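Side-chain contact in glutathione peroxidase (Schistosoma mansoni, PDB 2V1M), which reduces hydrogen peroxide to water at the expense of glutathione, which is oxidised to its disulfide: residues 105-110 and 128-133. Residues are numbered along the deposited sequence; the frame is centred on the assembly and turned at random.
Sequences KVNGSD and NNIKWN. With SO4 (sulfate ion), chain B; SO4 (sulfate ion), chain C.
Asn107 and Ile130 illustrate how one side-chain amide can pair with both the N-H and the C=O of a single loop residue. Asn107 OD1 accepts from Ile130 N (2.9 Å, bent to 147°) on an in-plane lone pair, while Asn107 ND2 donates to Ile130 O (2.9 Å) along a straighter line of 161°. Ile130 O lies nearly in the amide plane of Asn107; with a bond at each end, the amide's rotation is set. Lys119 NZ also bonds OD1, probably polarising it further. Beside this polar pair is the tightly packed, buried part: Val106 CG2 presses on Ile130 CG1 at 3.6 Å, the two side chains crossing at about a right angle.

Toward solvent the fit is looser and less certain, since exposed Asn129 has two conformers. In one, its amide stacks on that of Asn107, planes 17° apart, and a water accepts from Gly108 N and donates to Asn129 OD1, 2.8 Å from each. Further along, Asn133 bonds the oxidised residue 43, the active-site position by similarity. In this thioredoxin-type fold the contact ties together the loops flanking helix 113-121, whose Tyr115 touches Val106, while Asn38 of strand 33-39 touches both Val106 and Ile130.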
loop_
_atom_site.group_PDB
_atom_site.type_symbol
_atom_site.label_atom_id
_atom_site.label_comp_id
_atom_site.label_asym_id
_atom_site.label_seq_id
_atom_site.Cartn_x
_atom_site.Cartn_y
_atom_site.Cartn_z
ATOM N N LYS A 105 -5.171 6.657 9.031
ATOM C CA LYS A 105 -4.365 7.876 8.800
ATOM C C LYS A 105 -2.920 7.433 8.524
ATOM O O LYS A 105 -2.428 6.419 9.060
ATOM C CB LYS A 105 -4.427 8.799 10.007
ATOM C CG LYS A 105 -5.828 9.429 10.118
ATOM C CD LYS A 105 -5.967 10.231 11.415
ATOM C CE LYS A 105 -7.316 10.939 11.401
ATOM N NZ LYS A 105 -7.427 11.902 12.515
ATOM N N VAL A 106 -2.260 8.225 7.686
ATOM C CA VAL A 106 -0.843 8.011 7.328
ATOM C C VAL A 106 0.092 9.105 7.856
ATOM O O VAL A 106 1.296 8.871 7.932
ATOM C CB VAL A 106 -0.650 7.814 5.811
ATOM C CG1 VAL A 106 -1.510 6.657 5.303
ATOM C CG2 VAL A 106 -0.952 9.110 5.037
ATOM N N ASN A 107 -0.477 10.265 8.215
ATOM C CA ASN A 107 0.265 11.383 8.784
ATOM C C ASN A 107 -0.292 11.770 10.145
ATOM O O ASN A 107 -1.448 11.504 10.455
ATOM C CB ASN A 107 0.242 12.610 7.870
ATOM C CG ASN A 107 1.044 12.436 6.605
ATOM O OD1 ASN A 107 2.072 11.746 6.559
ATOM N ND2 ASN A 107 0.592 13.083 5.561
ATOM N N GLY A 108 0.567 12.414 10.937
ATOM C CA GLY A 108 0.197 12.879 12.258
ATOM C C GLY A 108 0.314 11.821 13.316
ATOM O O GLY A 108 0.692 10.687 13.052
ATOM N N SER A 109 0.027 12.224 14.556
ATOM C CA SER A 109 0.274 11.316 15.677
ATOM C C SER A 109 -0.713 10.163 15.766
ATOM O O SER A 109 -0.435 9.201 16.488
ATOM C CB SER A 109 0.319 12.061 17.006
ATOM O OG SER A 109 -0.910 12.678 17.217
ATOM N N ASP A 110 -1.842 10.248 15.045
ATOM C CA ASP A 110 -2.792 9.155 14.979
ATOM C C ASP A 110 -2.620 8.292 13.726
ATOM O O ASP A 110 -3.446 7.412 13.478
ATOM C CB ASP A 110 -4.216 9.690 15.101
ATOM C CG ASP A 110 -4.446 10.345 16.436
ATOM O OD1 ASP A 110 -3.995 9.815 17.471
ATOM O OD2 ASP A 110 -5.088 11.405 16.480
ATOM N N ASN A 128 9.100 14.630 5.027
ATOM C CA ASN A 128 8.804 13.223 5.226
ATOM C C ASN A 128 7.329 12.812 5.250
ATOM O O ASN A 128 7.025 11.623 5.084
ATOM C CB ASN A 128 9.505 12.663 6.466
ATOM C CG ASN A 128 9.847 11.191 6.295
ATOM O OD1 ASN A 128 10.069 10.743 5.160
ATOM N ND2 ASN A 128 9.930 10.445 7.370
ATOM N N ASN A 129 6.393 13.697 5.593
ATOM C CA ASN A 129 4.978 13.302 5.561
ATOM C C ASN A 129 4.623 12.769 4.174
ATOM O O ASN A 129 5.157 13.189 3.161
ATOM C CB ASN A 129 4.054 14.513 5.832
ATOM C CG ASN A 129 3.848 14.778 7.316
ATOM O OD1 ASN A 129 4.556 14.219 8.163
ATOM N ND2 ASN A 129 2.853 15.603 7.642
ATOM N N ILE A 130 3.643 11.884 4.129
ATOM C CA ILE A 130 3.027 11.424 2.879
ATOM C C ILE A 130 2.403 12.660 2.211
ATOM O O ILE A 130 1.706 13.452 2.873
ATOM C CB ILE A 130 1.966 10.339 3.141
ATOM C CG1 ILE A 130 2.521 9.162 3.950
ATOM C CG2 ILE A 130 1.304 9.897 1.839
ATOM C CD1 ILE A 130 3.755 8.504 3.330
ATOM N N LYS A 131 2.650 12.819 0.916
ATOM C CA LYS A 131 2.275 14.065 0.273
ATOM C C LYS A 131 0.894 14.092 -0.351
ATOM O O LYS A 131 0.284 15.164 -0.440
ATOM C CB LYS A 131 3.293 14.442 -0.772
ATOM C CG LYS A 131 4.606 14.868 -0.169
ATOM C CD LYS A 131 5.660 15.009 -1.269
ATOM C CE LYS A 131 6.975 15.581 -0.774
ATOM N NZ LYS A 131 7.560 14.799 0.336
ATOM N N TRP A 132 0.380 12.944 -0.778
ATOM C CA TRP A 132 -0.969 12.879 -1.338
ATOM C C TRP A 132 -1.383 11.405 -1.381
ATOM O O TRP A 132 -0.628 10.512 -0.959
ATOM C CB TRP A 132 -1.056 13.567 -2.738
ATOM C CG TRP A 132 -2.440 14.040 -3.060
ATOM C CD1 TRP A 132 -3.270 13.569 -4.043
ATOM C CD2 TRP A 132 -3.186 15.048 -2.360
ATOM N NE1 TRP A 132 -4.483 14.232 -3.997
ATOM C CE2 TRP A 132 -4.461 15.133 -2.968
ATOM C CE3 TRP A 132 -2.897 15.920 -1.279
ATOM C CZ2 TRP A 132 -5.442 16.053 -2.546
ATOM C CZ3 TRP A 132 -3.878 16.841 -0.867
ATOM C CH2 TRP A 132 -5.135 16.887 -1.507
ATOM N N ASN A 133 -2.580 11.153 -1.904
ATOM C CA ASN A 133 -2.995 9.775 -2.180
ATOM C C ASN A 133 -2.015 9.100 -3.143
ATOM O O ASN A 133 -1.428 9.732 -4.020
ATOM C CB ASN A 133 -4.405 9.777 -2.752
ATOM C CG ASN A 133 -5.361 10.593 -1.922
ATOM O OD1 ASN A 133 -5.587 10.312 -0.735
ATOM N ND2 ASN A 133 -5.905 11.647 -2.535
HETATM S S SO4 B . 7.480 11.525 -1.515
HETATM O O1 SO4 B . 7.453 12.108 -0.132
HETATM O O2 SO4 B . 8.429 12.343 -2.302
HETATM O O3 SO4 B . 7.959 10.133 -1.387
HETATM O O4 SO4 B . 6.158 11.623 -2.129
HETATM S S SO4 C . 11.407 16.189 7.775
HETATM O O1 SO4 C . 11.608 17.595 8.147
HETATM O O2 SO4 C . 12.259 15.922 6.607
HETATM O O3 SO4 C . 11.831 15.375 8.918
HETATM O O4 SO4 C . 10.009 15.915 7.435
HETATM O O HOH W 1 3.218 12.930 10.223
#